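Cytochrome c-552/4 domain-containing protein (Ignicoccus hospitalis KIN4/I, PDB 4QO5) is a membrane-associated octaheme cytochrome c of no established function that carries covalently attached hemes c and probably serves in electron transfer. Local coordinates at residues 422-425 with 426-429; 475-478 with 479-483; 25-28 with 29-32; 40-43 with 44-48. All coordinates share one frame; numbering follows the deposited sequence.

Contact 1 (422-425 with 426-429); sequences LLDT and QIEE
Thr425 and Gln426 meet through their polar ends: Gln426 NE2 donates to Thr425 OG1 over 3.1 Å, nearly straight at 169° and in the plane of the amide. With chi1 at 76°, Thr425 OG1 is folded back over the helix and gives its own proton to Leu422 O at 2.8 Å, in the carbonyl plane on a lone pair. Leu422 O thus holds two donors, that hydroxyl and the backbone Gln426 N. The other hydrogen of Gln426 NE2 goes to Glu429 OE1 at 3.0 Å, which it meets from above the carboxylate plane. A chain bent at chi2 lays the Gln426 amide between these partners, and Trp498 NE1 donates to its OE1, which fixes the flip of the amide. Farther round, Ile427 CD1 rests 4.0 Å from Leu423 CG, on the side where both touch Leu316. Asp424 OD2 makes a salt bridge with Arg400, while Glu429 OE2 bonds Thr161 of the second subunit. Successive i to i+4 backbone bonds, such as Ile427 N to Leu423 O at 2.9 Å, make this regular alpha-helix within helix 413-447, with a threonine hydroxyl bonded back to the carbonyl three residues earlier.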
loop_
_atom_site.group_PDB
_atom_site.type_symbol
_atom_site.label_atom_id
_atom_site.label_comp_id
_atom_site.label_asym_id
_atom_site.label_seq_id
_atom_site.Cartn_x
_atom_site.Cartn_y
_atom_site.Cartn_z
ATOM N N LEU A 422 14.281 -6.907 -22.088
ATOM C CA LEU A 422 14.493 -5.814 -21.148
ATOM C C LEU A 422 14.813 -6.397 -19.771
ATOM O O LEU A 422 15.717 -5.923 -19.075
ATOM C CB LEU A 422 13.251 -4.920 -21.067
ATOM C CG LEU A 422 13.407 -3.706 -20.164
ATOM C CD1 LEU A 422 14.533 -2.819 -20.695
ATOM C CD2 LEU A 422 12.089 -2.942 -20.081
ATOM N N LEU A 423 14.093 -7.447 -19.398
ATOM C CA LEU A 423 14.361 -8.107 -18.112
ATOM C C LEU A 423 15.803 -8.629 -18.051
ATOM O O LEU A 423 16.489 -8.423 -17.042
ATOM C CB LEU A 423 13.350 -9.218 -17.830
ATOM C CG LEU A 423 13.567 -10.072 -16.564
ATOM C CD1 LEU A 423 13.473 -9.209 -15.309
ATOM C CD2 LEU A 423 12.557 -11.207 -16.498
ATOM N N ASP A 424 16.279 -9.277 -19.124
ATOM C CA ASP A 424 17.685 -9.674 -19.167
ATOM C C ASP A 424 18.663 -8.522 -18.913
ATOM O O ASP A 424 19.659 -8.703 -18.210
ATOM C CB ASP A 424 18.043 -10.347 -20.497
ATOM C CG ASP A 424 17.409 -11.713 -20.649
ATOM O OD1 ASP A 424 17.017 -12.311 -19.617
ATOM O OD2 ASP A 424 17.310 -12.188 -21.803
ATOM N N THR A 425 18.404 -7.350 -19.497
ATOM C CA THR A 425 19.313 -6.218 -19.305
ATOM C C THR A 425 19.294 -5.755 -17.849
ATOM O O THR A 425 20.323 -5.340 -17.302
ATOM C CB THR A 425 19.009 -5.013 -20.240
ATOM O OG1 THR A 425 17.854 -4.298 -19.776
ATOM C CG2 THR A 425 18.817 -5.471 -21.698
ATOM N N GLN A 426 18.129 -5.840 -17.218
ATOM C CA GLN A 426 18.019 -5.441 -15.812
ATOM C C GLN A 426 18.671 -6.428 -14.855
ATOM O O GLN A 426 19.218 -6.029 -13.823
ATOM C CB GLN A 426 16.562 -5.165 -15.436
ATOM C CG GLN A 426 16.031 -3.978 -16.207
ATOM C CD GLN A 426 16.967 -2.788 -16.114
ATOM O OE1 GLN A 426 17.037 -2.117 -15.077
ATOM N NE2 GLN A 426 17.708 -2.527 -17.192
ATOM N N ILE A 427 18.641 -7.707 -15.226
ATOM C CA ILE A 427 19.352 -8.750 -14.486
ATOM C C ILE A 427 20.842 -8.442 -14.543
ATOM O O ILE A 427 21.524 -8.460 -13.524
ATOM C CB ILE A 427 19.046 -10.152 -15.067
ATOM C CG1 ILE A 427 17.625 -10.572 -14.669
ATOM C CG2 ILE A 427 20.079 -11.203 -14.602
ATOM C CD1 ILE A 427 17.062 -11.704 -15.500
ATOM N N GLU A 428 21.335 -8.123 -15.740
ATOM C CA GLU A 428 22.740 -7.777 -15.932
ATOM C C GLU A 428 23.135 -6.534 -15.139
ATOM O O GLU A 428 24.170 -6.511 -14.473
ATOM C CB GLU A 428 23.038 -7.536 -17.416
ATOM C CG GLU A 428 24.399 -6.885 -17.635
ATOM C CD GLU A 428 24.485 -6.101 -18.932
ATOM O OE1 GLU A 428 24.201 -6.689 -19.999
ATOM O OE2 GLU A 428 24.829 -4.896 -18.882
ATOM N N GLU A 429 22.326 -5.485 -15.237
ATOM C CA GLU A 429 22.652 -4.226 -14.567
ATOM C C GLU A 429 22.535 -4.320 -13.045
ATOM O O GLU A 429 23.417 -3.860 -12.319
ATOM C CB GLU A 429 21.829 -3.073 -15.146
ATOM C CG GLU A 429 22.269 -2.787 -16.582
ATOM C CD GLU A 429 21.416 -1.771 -17.308
ATOM O OE1 GLU A 429 20.427 -1.277 -16.719
ATOM O OE2 GLU A 429 21.741 -1.474 -18.483
#

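Contact 2 (475-478 with 479-483); sequences FYSN and SIRYG. With HEC (heme c), chain H.
Tyr482 puts this turn of helix 464-485 into the heme pockets, while, a turn earlier, Asn478 holds the guanidinium of Arg481. The tyrosine hydroxyl OH lies 3.4 Å from the methyl carbon CMA of the heme of chain H, and its ring approaches that heme obliquely; the same OH is hydrogen-bonded to a propionate oxygen of another heme c. Back along the helix, Tyr482 N bonds Asn478 O at 2.8 Å, a carbonyl that also lies 3.2 Å from Tyr482 CD1. Asn478 OD1 takes a bond from Arg481 NH2 over 2.8 Å, at the edge of the guanidinium and close to its plane, with amide and guanidinium turned 63° apart; Gly318 N donates to the same OD1, so two donors hold that oxygen. A bend at chi3 (-74°) folds the arginine back over its own helix, which places Ser477 O over one face of the guanidinium, toward its rim. Arg481 NE also donates to Leu316 O and NH1 to Thr430 OG1. At the earlier end, Phe475 O is gripped twice by Ser479, by N and by OG, each at 2.9 Å and from opposite faces of the carbonyl plane, just where the helix widens into a pi-type turn. Ile480 packs against Gln426 and Thr430 of helix 413-447 and against Trp498 and Leu501 of helix 498-520, so the segment lies between those two helices.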
loop_
_atom_site.group_PDB
_atom_site.type_symbol
_atom_site.label_atom_id
_atom_site.label_comp_id
_atom_site.label_asym_id
_atom_site.label_seq_id
_atom_site.Cartn_x
_atom_site.Cartn_y
_atom_site.Cartn_z
ATOM N N PHE A 475 16.525 -5.998 -1.254
ATOM C CA PHE A 475 15.411 -5.078 -1.490
ATOM C C PHE A 475 15.456 -4.491 -2.903
ATOM O O PHE A 475 14.524 -4.652 -3.682
ATOM C CB PHE A 475 15.401 -3.906 -0.493
ATOM C CG PHE A 475 15.156 -4.297 0.947
ATOM C CD1 PHE A 475 14.868 -5.599 1.305
ATOM C CD2 PHE A 475 15.211 -3.321 1.939
ATOM C CE1 PHE A 475 14.640 -5.934 2.634
ATOM C CE2 PHE A 475 14.985 -3.647 3.264
ATOM C CZ PHE A 475 14.701 -4.958 3.607
ATOM N N TYR A 476 16.538 -3.799 -3.217
ATOM C CA TYR A 476 16.525 -2.895 -4.380
ATOM C C TYR A 476 16.719 -3.634 -5.707
ATOM O O TYR A 476 15.933 -3.447 -6.639
ATOM C CB TYR A 476 17.539 -1.759 -4.194
ATOM C CG TYR A 476 17.349 -1.062 -2.856
ATOM C CD1 TYR A 476 16.073 -0.814 -2.360
ATOM C CD2 TYR A 476 18.438 -0.687 -2.081
ATOM C CE1 TYR A 476 15.886 -0.201 -1.133
ATOM C CE2 TYR A 476 18.254 -0.076 -0.837
ATOM C CZ TYR A 476 16.984 0.167 -0.379
ATOM O OH TYR A 476 16.808 0.787 0.845
ATOM N N SER A 477 17.731 -4.496 -5.782
ATOM C CA SER A 477 17.960 -5.246 -7.022
ATOM C C SER A 477 16.761 -6.141 -7.265
ATOM O O SER A 477 16.276 -6.239 -8.385
ATOM C CB SER A 477 19.248 -6.068 -6.973
ATOM O OG SER A 477 20.389 -5.234 -6.890
ATOM N N ASN A 478 16.270 -6.783 -6.204
ATOM C CA ASN A 478 15.076 -7.612 -6.335
ATOM C C ASN A 478 13.881 -6.834 -6.874
ATOM O O ASN A 478 13.184 -7.293 -7.772
ATOM C CB ASN A 478 14.697 -8.234 -4.993
ATOM C CG ASN A 478 15.575 -9.422 -4.632
ATOM O OD1 ASN A 478 16.436 -9.850 -5.413
ATOM N ND2 ASN A 478 15.364 -9.958 -3.437
ATOM N N SER A 479 13.628 -5.664 -6.302
ATOM C CA SER A 479 12.483 -4.871 -6.728
ATOM C C SER A 479 12.606 -4.460 -8.190
ATOM O O SER A 479 11.623 -4.477 -8.938
ATOM C CB SER A 479 12.311 -3.638 -5.842
ATOM O OG SER A 479 11.837 -4.014 -4.559
ATOM N N ILE A 480 13.815 -4.101 -8.599
ATOM C CA ILE A 480 14.034 -3.686 -9.987
ATOM C C ILE A 480 13.739 -4.826 -10.956
ATOM O O ILE A 480 13.083 -4.639 -11.987
ATOM C CB ILE A 480 15.478 -3.180 -10.191
ATOM C CG1 ILE A 480 15.665 -1.851 -9.459
ATOM C CG2 ILE A 480 15.792 -2.993 -11.696
ATOM C CD1 ILE A 480 17.123 -1.478 -9.236
ATOM N N ARG A 481 14.220 -6.019 -10.611
ATOM C CA ARG A 481 13.994 -7.193 -11.433
ATOM C C ARG A 481 12.514 -7.580 -11.433
ATOM O O ARG A 481 11.950 -7.853 -12.483
ATOM C CB ARG A 481 14.869 -8.352 -10.949
ATOM C CG ARG A 481 16.360 -8.094 -11.173
ATOM C CD ARG A 481 17.198 -9.319 -10.800
ATOM N NE ARG A 481 17.303 -9.527 -9.357
ATOM C CZ ARG A 481 18.410 -9.305 -8.651
ATOM N NH1 ARG A 481 19.498 -8.841 -9.245
ATOM N NH2 ARG A 481 18.429 -9.535 -7.345
ATOM N N TYR A 482 11.883 -7.565 -10.258
ATOM C CA TYR A 482 10.455 -7.873 -10.170
ATOM C C TYR A 482 9.615 -6.904 -11.008
ATOM O O TYR A 482 8.663 -7.313 -11.698
ATOM C CB TYR A 482 9.978 -7.746 -8.715
ATOM C CG TYR A 482 10.094 -8.995 -7.867
ATOM C CD1 TYR A 482 11.237 -9.784 -7.879
ATOM C CD2 TYR A 482 9.057 -9.362 -7.027
ATOM C CE1 TYR A 482 11.330 -10.924 -7.061
ATOM C CE2 TYR A 482 9.143 -10.489 -6.214
ATOM C CZ TYR A 482 10.270 -11.264 -6.240
ATOM O OH TYR A 482 10.327 -12.380 -5.419
ATOM N N GLY A 483 9.923 -5.616 -10.879
ATOM C CA GLY A 483 9.170 -4.556 -11.537
ATOM C C GLY A 483 9.308 -4.645 -13.046
ATOM O O GLY A 483 8.366 -4.376 -13.789
HETATM FE FE HEC H . 5.105 -13.053 -11.449
HETATM C CHA HEC H . 8.513 -13.548 -11.603
HETATM C CHB HEC H . 5.072 -13.969 -8.154
HETATM C CHC HEC H . 1.966 -11.833 -11.173
HETATM C CHD HEC H . 4.880 -13.033 -14.793
HETATM N NA HEC H . 6.510 -13.657 -10.153
HETATM C C1A HEC H . 7.879 -13.713 -10.381
HETATM C C2A HEC H . 8.536 -13.967 -9.124
HETATM C C3A HEC H . 7.598 -14.059 -8.164
HETATM C C4A HEC H . 6.300 -13.885 -8.788
HETATM C CMA HEC H . 7.803 -14.330 -6.653
HETATM C CAA HEC H . 10.069 -14.067 -8.961
HETATM C CBA HEC H . 10.459 -15.536 -8.749
HETATM C CGA HEC H . 11.962 -15.561 -8.852
HETATM O O1A HEC H . 12.642 -15.261 -7.838
HETATM O O2A HEC H . 12.473 -15.836 -9.970
HETATM N NB HEC H . 3.775 -13.001 -9.968
HETATM C C1B HEC H . 3.999 -13.308 -8.644
HETATM C C2B HEC H . 2.987 -12.700 -7.855
HETATM C C3B HEC H . 2.186 -12.074 -8.729
HETATM C C4B HEC H . 2.638 -12.280 -10.059
HETATM C CMB HEC H . 2.964 -12.844 -6.304
HETATM C CAB HEC H . 0.966 -11.179 -8.629
HETATM C CBB HEC H . 0.987 -10.267 -7.398
HETATM N NC HEC H . 3.663 -12.650 -12.678
HETATM C C1C HEC H . 2.448 -12.040 -12.435
HETATM C C2C HEC H . 1.708 -11.925 -13.675
HETATM C C3C HEC H . 2.671 -11.980 -14.617
HETATM C C4C HEC H . 3.818 -12.601 -14.043
HETATM C CMC HEC H . 0.465 -11.011 -13.703
HETATM C CAC HEC H . 2.673 -11.835 -16.156
HETATM C CBC HEC H . 1.646 -10.884 -16.788
HETATM N ND HEC H . 6.483 -13.269 -12.960
HETATM C C1D HEC H . 6.148 -13.178 -14.301
HETATM C C2D HEC H . 7.332 -13.301 -15.096
HETATM C C3D HEC H . 8.468 -13.432 -14.103
HETATM C C4D HEC H . 7.848 -13.419 -12.791
HETATM C CMD HEC H . 7.416 -13.247 -16.637
HETATM C CAD HEC H . 9.958 -13.639 -14.398
HETATM C CBD HEC H . 10.076 -15.168 -14.572
HETATM C CGD HEC H . 11.466 -15.616 -14.210
HETATM O O1D HEC H . 12.127 -14.905 -13.419
HETATM O O2D HEC H . 11.926 -16.680 -14.708
#

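Contact 3 (25-28 with 29-32); sequences SCHI and SVTP. With HEC (heme c), chain B.
Cys26 O is gripped by three donors: Ser29 N and Ser29 OG, both at 3.1 Å, and Val30 N at 3.2 Å. Of these, Val30 N lies in the carbonyl plane, whereas Ser29 N comes from well above it. This is the end of a CxxCH heme-binding motif, in which Cys26 is joined to the vinyl-derived carbon CAC of the heme of chain B and His27 binds its iron. The thioether link is declared but stretched in the model. His27 NE2 meets iron at 2.2 Å, and His96 supplies the opposite ligand, so this heme is bis-histidine. The other nitrogen of His27 is fixed too: ND1 donates to Thr31 OG1 over 2.7 Å, at 173° and within 1° of the ring plane, which holds the ring in one rotation about the iron bond. Thr31 can do this because, with chi1 at 59°, its hydroxyl sits between backbone N and carbonyl carbon and lies alongside the ring, as the chain leaves helix 18-30. Putting a valine at Thr31 would probably leave ND1 without its acceptor and the imidazole freer to rotate. Ile28 and Pro32 face Leu6 of helix 6-11, and Ser29 O reaches Asn294 of the third subunit. Val30 CG2 makes a CH-pi contact over one face of the His27 ring, 4.1 Å from the centroid of that ring.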
loop_
_atom_site.group_PDB
_atom_site.type_symbol
_atom_site.label_atom_id
_atom_site.label_comp_id
_atom_site.label_asym_id
_atom_site.label_seq_id
_atom_site.Cartn_x
_atom_site.Cartn_y
_atom_site.Cartn_z
ATOM N N SER A 25 -23.793 -31.281 13.421
ATOM C CA SER A 25 -24.895 -31.016 14.341
ATOM C C SER A 25 -24.390 -30.264 15.559
ATOM O O SER A 25 -25.130 -29.503 16.189
ATOM C CB SER A 25 -25.617 -32.304 14.739
ATOM O OG SER A 25 -24.789 -33.116 15.551
ATOM N N CYS A 26 -23.116 -30.450 15.880
ATOM C CA CYS A 26 -22.543 -29.714 16.990
ATOM C C CYS A 26 -21.794 -28.453 16.573
ATOM O O CYS A 26 -21.959 -27.390 17.181
ATOM C CB CYS A 26 -21.623 -30.585 17.813
ATOM S SG CYS A 26 -21.249 -29.729 19.331
ATOM N N HIS A 27 -20.970 -28.582 15.540
ATOM C CA HIS A 27 -20.121 -27.484 15.117
ATOM C C HIS A 27 -20.882 -26.307 14.533
ATOM O O HIS A 27 -20.368 -25.192 14.497
ATOM C CB HIS A 27 -19.019 -27.975 14.177
ATOM C CG HIS A 27 -17.782 -28.363 14.911
ATOM N ND1 HIS A 27 -16.808 -27.451 15.249
ATOM C CD2 HIS A 27 -17.406 -29.541 15.462
ATOM C CE1 HIS A 27 -15.863 -28.053 15.940
ATOM N NE2 HIS A 27 -16.201 -29.319 16.079
ATOM N N ILE A 28 -22.117 -26.544 14.109
ATOM C CA ILE A 28 -22.935 -25.451 13.591
ATOM C C ILE A 28 -23.197 -24.422 14.702
ATOM O O ILE A 28 -23.321 -23.221 14.443
ATOM C CB ILE A 28 -24.249 -25.982 12.971
ATOM C CG1 ILE A 28 -24.915 -24.913 12.102
ATOM C CG2 ILE A 28 -25.205 -26.501 14.043
ATOM C CD1 ILE A 28 -26.111 -25.453 11.327
ATOM N N SER A 29 -23.239 -24.880 15.948
ATOM C CA SER A 29 -23.442 -23.948 17.057
ATOM C C SER A 29 -22.133 -23.522 17.736
ATOM O O SER A 29 -22.036 -22.406 18.234
ATOM C CB SER A 29 -24.441 -24.508 18.077
ATOM O OG SER A 29 -23.898 -25.596 18.793
ATOM N N VAL A 30 -21.125 -24.388 17.765
ATOM C CA VAL A 30 -19.907 -24.038 18.505
ATOM C C VAL A 30 -18.880 -23.280 17.671
ATOM O O VAL A 30 -18.153 -22.437 18.194
ATOM C CB VAL A 30 -19.258 -25.240 19.265
ATOM C CG1 VAL A 30 -20.256 -25.842 20.242
ATOM C CG2 VAL A 30 -18.760 -26.281 18.321
ATOM N N THR A 31 -18.830 -23.578 16.380
ATOM C CA THR A 31 -17.967 -22.856 15.447
ATOM C C THR A 31 -18.726 -22.537 14.153
ATOM O O THR A 31 -18.399 -23.059 13.079
ATOM C CB THR A 31 -16.675 -23.630 15.091
ATOM O OG1 THR A 31 -17.011 -24.889 14.500
ATOM C CG2 THR A 31 -15.787 -23.852 16.321
ATOM N N PRO A 32 -19.725 -21.651 14.248
ATOM C CA PRO A 32 -20.587 -21.364 13.099
ATOM C C PRO A 32 -19.802 -20.840 11.899
ATOM O O PRO A 32 -20.214 -21.086 10.767
ATOM C CB PRO A 32 -21.555 -20.293 13.632
ATOM C CG PRO A 32 -20.888 -19.736 14.880
ATOM C CD PRO A 32 -20.116 -20.895 15.450
HETATM FE FE HEC B . -15.297 -30.955 17.182
HETATM C CHA HEC B . -12.859 -28.925 18.478
HETATM C CHB HEC B . -13.533 -31.343 14.331
HETATM C CHC HEC B . -17.290 -33.561 16.363
HETATM C CHD HEC B . -17.492 -30.009 19.602
HETATM N NA HEC B . -13.532 -30.224 16.519
HETATM C C1A HEC B . -12.605 -29.532 17.261
HETATM C C2A HEC B . -11.358 -29.525 16.528
HETATM C C3A HEC B . -11.539 -30.196 15.386
HETATM C C4A HEC B . -12.918 -30.641 15.348
HETATM C CMA HEC B . -10.498 -30.452 14.265
HETATM C CAA HEC B . -10.041 -28.878 17.013
HETATM C CBA HEC B . -9.495 -29.815 18.087
HETATM C CGA HEC B . -8.102 -29.446 18.527
HETATM O O1A HEC B . -7.601 -28.339 18.189
HETATM O O2A HEC B . -7.475 -30.289 19.216
HETATM N NB HEC B . -15.428 -32.147 15.607
HETATM C C1B HEC B . -14.527 -32.240 14.565
HETATM C C2B HEC B . -14.790 -33.422 13.809
HETATM C C3B HEC B . -15.804 -34.050 14.434
HETATM C C4B HEC B . -16.245 -33.242 15.531
HETATM C CMB HEC B . -13.933 -33.827 12.579
HETATM C CAB HEC B . -16.527 -35.386 14.194
HETATM C CBB HEC B . -15.645 -36.493 13.578
HETATM N NC HEC B . -17.092 -31.629 17.822
HETATM C C1C HEC B . -17.694 -32.796 17.430
HETATM C C2C HEC B . -18.929 -32.962 18.172
HETATM C C3C HEC B . -18.848 -32.125 19.227
HETATM C C4C HEC B . -17.784 -31.174 18.927
HETATM C CMC HEC B . -19.642 -34.327 18.124
HETATM C CAC HEC B . -19.814 -31.959 20.445
HETATM C CBC HEC B . -20.451 -33.192 21.113
HETATM N ND HEC B . -15.190 -29.667 18.783
HETATM C C1D HEC B . -16.262 -29.393 19.628
HETATM C C2D HEC B . -15.881 -28.348 20.542
HETATM C C3D HEC B . -14.430 -28.013 20.203
HETATM C C4D HEC B . -14.083 -28.877 19.097
HETATM C CMD HEC B . -16.757 -27.716 21.650
HETATM C CAD HEC B . -13.532 -26.952 20.870
HETATM C CBD HEC B . -14.090 -25.570 20.552
HETATM C CGD HEC B . -13.244 -24.504 21.198
HETATM O O1D HEC B . -13.705 -23.334 21.248
HETATM O O2D HEC B . -12.114 -24.808 21.664
#

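Contact 4 (40-43 with 44-48); sequences KSKM and AHVTP. With HEC (heme c), chain D.
The backbone winds through a short 3-10 turn, with Ala44 N bonded to Ser41 O at 3.2 Å and His45 N to Lys42 O at 3.0 Å, both donors standing above their carbonyl planes. His45 brings its ring edge to the same turn, CD2 lying 3.0 Å from Ser41 O, while its NE2 bonds Leu39 O. Ser41 OG has its main partner in Trp38 O and adds a weak bond from Ala44 N. Out of the turn, Met43 reaches over the heme of chain D, where SD binds iron at 2.4 Å opposite His114. The thioether is bent at chi3 (-73°), which turns CE over the porphyrin, 3.3 Å from the pyrrole nitrogen NA. Lys42 runs extended beside the heme rim: CG is 4.0 Å from Val46 CG2, CE is 3.5 Å from the propionate oxygen O2D, and NZ forms a salt bridge with Glu60. Val46 CG1 comes to the same oxygen at 3.6 Å. A leucine in place of Lys42 would probably leave Glu60 without its salt-bridge mate and take a positive charge from beside the two propionates. Methionine and histidine together make this a His/Met heme, and because thioether sulfur favours the reduced iron, its potential is likely to be higher than that of a comparable bis-histidine heme.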
loop_
_atom_site.group_PDB
_atom_site.type_symbol
_atom_site.label_atom_id
_atom_site.label_comp_id
_atom_site.label_asym_id
_atom_site.label_seq_id
_atom_site.Cartn_x
_atom_site.Cartn_y
_atom_site.Cartn_z
ATOM N N LYS A 40 -19.408 -23.220 1.758
ATOM C CA LYS A 40 -19.123 -22.468 0.526
ATOM C C LYS A 40 -18.162 -23.218 -0.379
ATOM O O LYS A 40 -17.946 -22.826 -1.533
ATOM C CB LYS A 40 -18.533 -21.087 0.830
ATOM C CG LYS A 40 -19.451 -20.157 1.608
ATOM C CD LYS A 40 -18.878 -18.743 1.627
ATOM C CE LYS A 40 -19.201 -18.005 2.925
ATOM N NZ LYS A 40 -20.651 -17.699 3.106
ATOM N N SER A 41 -17.560 -24.280 0.141
ATOM C CA SER A 41 -16.590 -25.051 -0.648
ATOM C C SER A 41 -17.238 -25.964 -1.676
ATOM O O SER A 41 -18.296 -26.554 -1.446
ATOM C CB SER A 41 -15.664 -25.893 0.240
ATOM O OG SER A 41 -16.353 -26.979 0.816
ATOM N N LYS A 42 -16.582 -26.089 -2.827
ATOM C CA LYS A 42 -17.024 -27.054 -3.820
ATOM C C LYS A 42 -17.030 -28.459 -3.223
ATOM O O LYS A 42 -17.881 -29.277 -3.545
ATOM C CB LYS A 42 -16.109 -26.988 -5.040
ATOM C CG LYS A 42 -16.606 -27.739 -6.256
ATOM C CD LYS A 42 -15.758 -27.317 -7.469
ATOM C CE LYS A 42 -16.408 -27.680 -8.782
ATOM N NZ LYS A 42 -15.504 -27.357 -9.934
ATOM N N MET A 43 -16.090 -28.721 -2.323
ATOM C CA MET A 43 -15.983 -30.043 -1.700
ATOM C C MET A 43 -17.183 -30.478 -0.851
ATOM O O MET A 43 -17.401 -31.667 -0.647
ATOM C CB MET A 43 -14.702 -30.119 -0.876
ATOM C CG MET A 43 -13.536 -30.517 -1.750
ATOM S SD MET A 43 -11.966 -30.684 -0.900
ATOM C CE MET A 43 -11.553 -28.981 -0.571
ATOM N N ALA A 44 -17.963 -29.514 -0.365
ATOM C CA ALA A 44 -19.142 -29.835 0.435
ATOM C C ALA A 44 -20.312 -30.301 -0.438
ATOM O O ALA A 44 -21.340 -30.747 0.078
ATOM C CB ALA A 44 -19.565 -28.609 1.267
ATOM N N HIS A 45 -20.156 -30.194 -1.757
ATOM C CA HIS A 45 -21.277 -30.437 -2.678
ATOM C C HIS A 45 -20.986 -31.454 -3.783
ATOM O O HIS A 45 -21.851 -31.750 -4.603
ATOM C CB HIS A 45 -21.702 -29.111 -3.307
ATOM C CG HIS A 45 -22.028 -28.074 -2.286
ATOM N ND1 HIS A 45 -23.271 -27.980 -1.701
ATOM C CD2 HIS A 45 -21.256 -27.133 -1.691
ATOM C CE1 HIS A 45 -23.262 -27.007 -0.806
ATOM N NE2 HIS A 45 -22.051 -26.478 -0.780
ATOM N N VAL A 46 -19.774 -31.985 -3.800
ATOM C CA VAL A 46 -19.373 -32.923 -4.847
ATOM C C VAL A 46 -18.697 -34.141 -4.213
ATOM O O VAL A 46 -17.830 -33.992 -3.353
ATOM C CB VAL A 46 -18.377 -32.283 -5.827
ATOM C CG1 VAL A 46 -18.015 -33.269 -6.971
ATOM C CG2 VAL A 46 -18.932 -30.960 -6.406
ATOM N N THR A 47 -19.082 -35.339 -4.640
ATOM C CA THR A 47 -18.398 -36.553 -4.177
ATOM C C THR A 47 -17.258 -36.894 -5.152
ATOM O O THR A 47 -17.276 -36.458 -6.307
ATOM C CB THR A 47 -19.350 -37.755 -4.118
ATOM O OG1 THR A 47 -19.624 -38.214 -5.448
ATOM C CG2 THR A 47 -20.642 -37.406 -3.421
ATOM N N PRO A 48 -16.242 -37.637 -4.680
ATOM C CA PRO A 48 -15.165 -38.073 -5.577
ATOM C C PRO A 48 -15.680 -38.857 -6.779
ATOM O O PRO A 48 -15.185 -38.661 -7.895
ATOM C CB PRO A 48 -14.308 -38.959 -4.668
ATOM C CG PRO A 48 -14.462 -38.291 -3.314
ATOM C CD PRO A 48 -15.923 -37.925 -3.266
HETATM FE FE HEC D . -10.327 -31.453 -2.479
HETATM C CHA HEC D . -12.058 -29.955 -5.021
HETATM C CHB HEC D . -8.203 -28.763 -2.352
HETATM C CHC HEC D . -8.906 -32.777 0.253
HETATM C CHD HEC D . -12.134 -34.343 -2.871
HETATM N NA HEC D . -10.179 -29.682 -3.476
HETATM C C1A HEC D . -11.001 -29.254 -4.497
HETATM C C2A HEC D . -10.596 -27.923 -4.891
HETATM C C3A HEC D . -9.521 -27.607 -4.146
HETATM C C4A HEC D . -9.241 -28.704 -3.249
HETATM C CMA HEC D . -8.697 -26.303 -4.193
HETATM C CAA HEC D . -11.270 -27.081 -6.018
HETATM C CBA HEC D . -12.206 -26.069 -5.345
HETATM C CGA HEC D . -12.752 -25.080 -6.349
HETATM O O1A HEC D . -12.759 -25.346 -7.580
HETATM O O2A HEC D . -13.198 -23.998 -5.895
HETATM N NB HEC D . -8.849 -30.891 -1.390
HETATM C C1B HEC D . -8.130 -29.719 -1.386
HETATM C C2B HEC D . -7.310 -29.658 -0.222
HETATM C C3B HEC D . -7.589 -30.768 0.503
HETATM C C4B HEC D . -8.526 -31.551 -0.208
HETATM C CMB HEC D . -6.385 -28.457 0.065
HETATM C CAB HEC D . -7.178 -31.308 1.871
HETATM C CBB HEC D . -7.005 -30.153 2.923
HETATM N NC HEC D . -10.429 -33.240 -1.522
HETATM C C1C HEC D . -9.801 -33.596 -0.370
HETATM C C2C HEC D . -10.036 -35.008 -0.106
HETATM C C3C HEC D . -11.166 -35.286 -0.803
HETATM C C4C HEC D . -11.280 -34.268 -1.819
HETATM C CMC HEC D . -9.697 -35.555 1.307
HETATM C CAC HEC D . -12.076 -36.550 -0.916
HETATM C CBC HEC D . -12.240 -37.443 0.334
HETATM N ND HEC D . -11.819 -32.054 -3.708
HETATM C C1D HEC D . -12.447 -33.286 -3.687
HETATM C C2D HEC D . -13.509 -33.319 -4.645
HETATM C C3D HEC D . -13.491 -31.968 -5.330
HETATM C C4D HEC D . -12.402 -31.243 -4.708
HETATM C CMD HEC D . -14.477 -34.481 -4.951
HETATM C CAD HEC D . -14.455 -31.538 -6.451
HETATM C CBD HEC D . -13.725 -31.814 -7.768
HETATM C CGD HEC D . -14.606 -31.575 -8.969
HETATM O O1D HEC D . -14.134 -31.807 -10.131
HETATM O O2D HEC D . -15.772 -31.159 -8.765
#

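Overall arrangement
The four contacts form two pairs on opposite sides of the chain's centre. Contacts 1 and 2 lie on the consecutive helices 413-447 and 464-485, their centres 11 Å apart, and they touch: Leu423 CD1 is 3.5 Å from Arg481 O, and Gln426 OE1 is 3.7 Å from Ile480 CG2. Contacts 3 and 4, near the N-terminus, have centres 19 Å apart and nearest atoms about 8 Å apart, without touching; each supplies an axial ligand to a different heme. From contact 2 to contact 4 the nearest atoms are about 28 Å apart. Hemes lie near both pairs, consistent with electrons passing between the two sides through the protein's heme array.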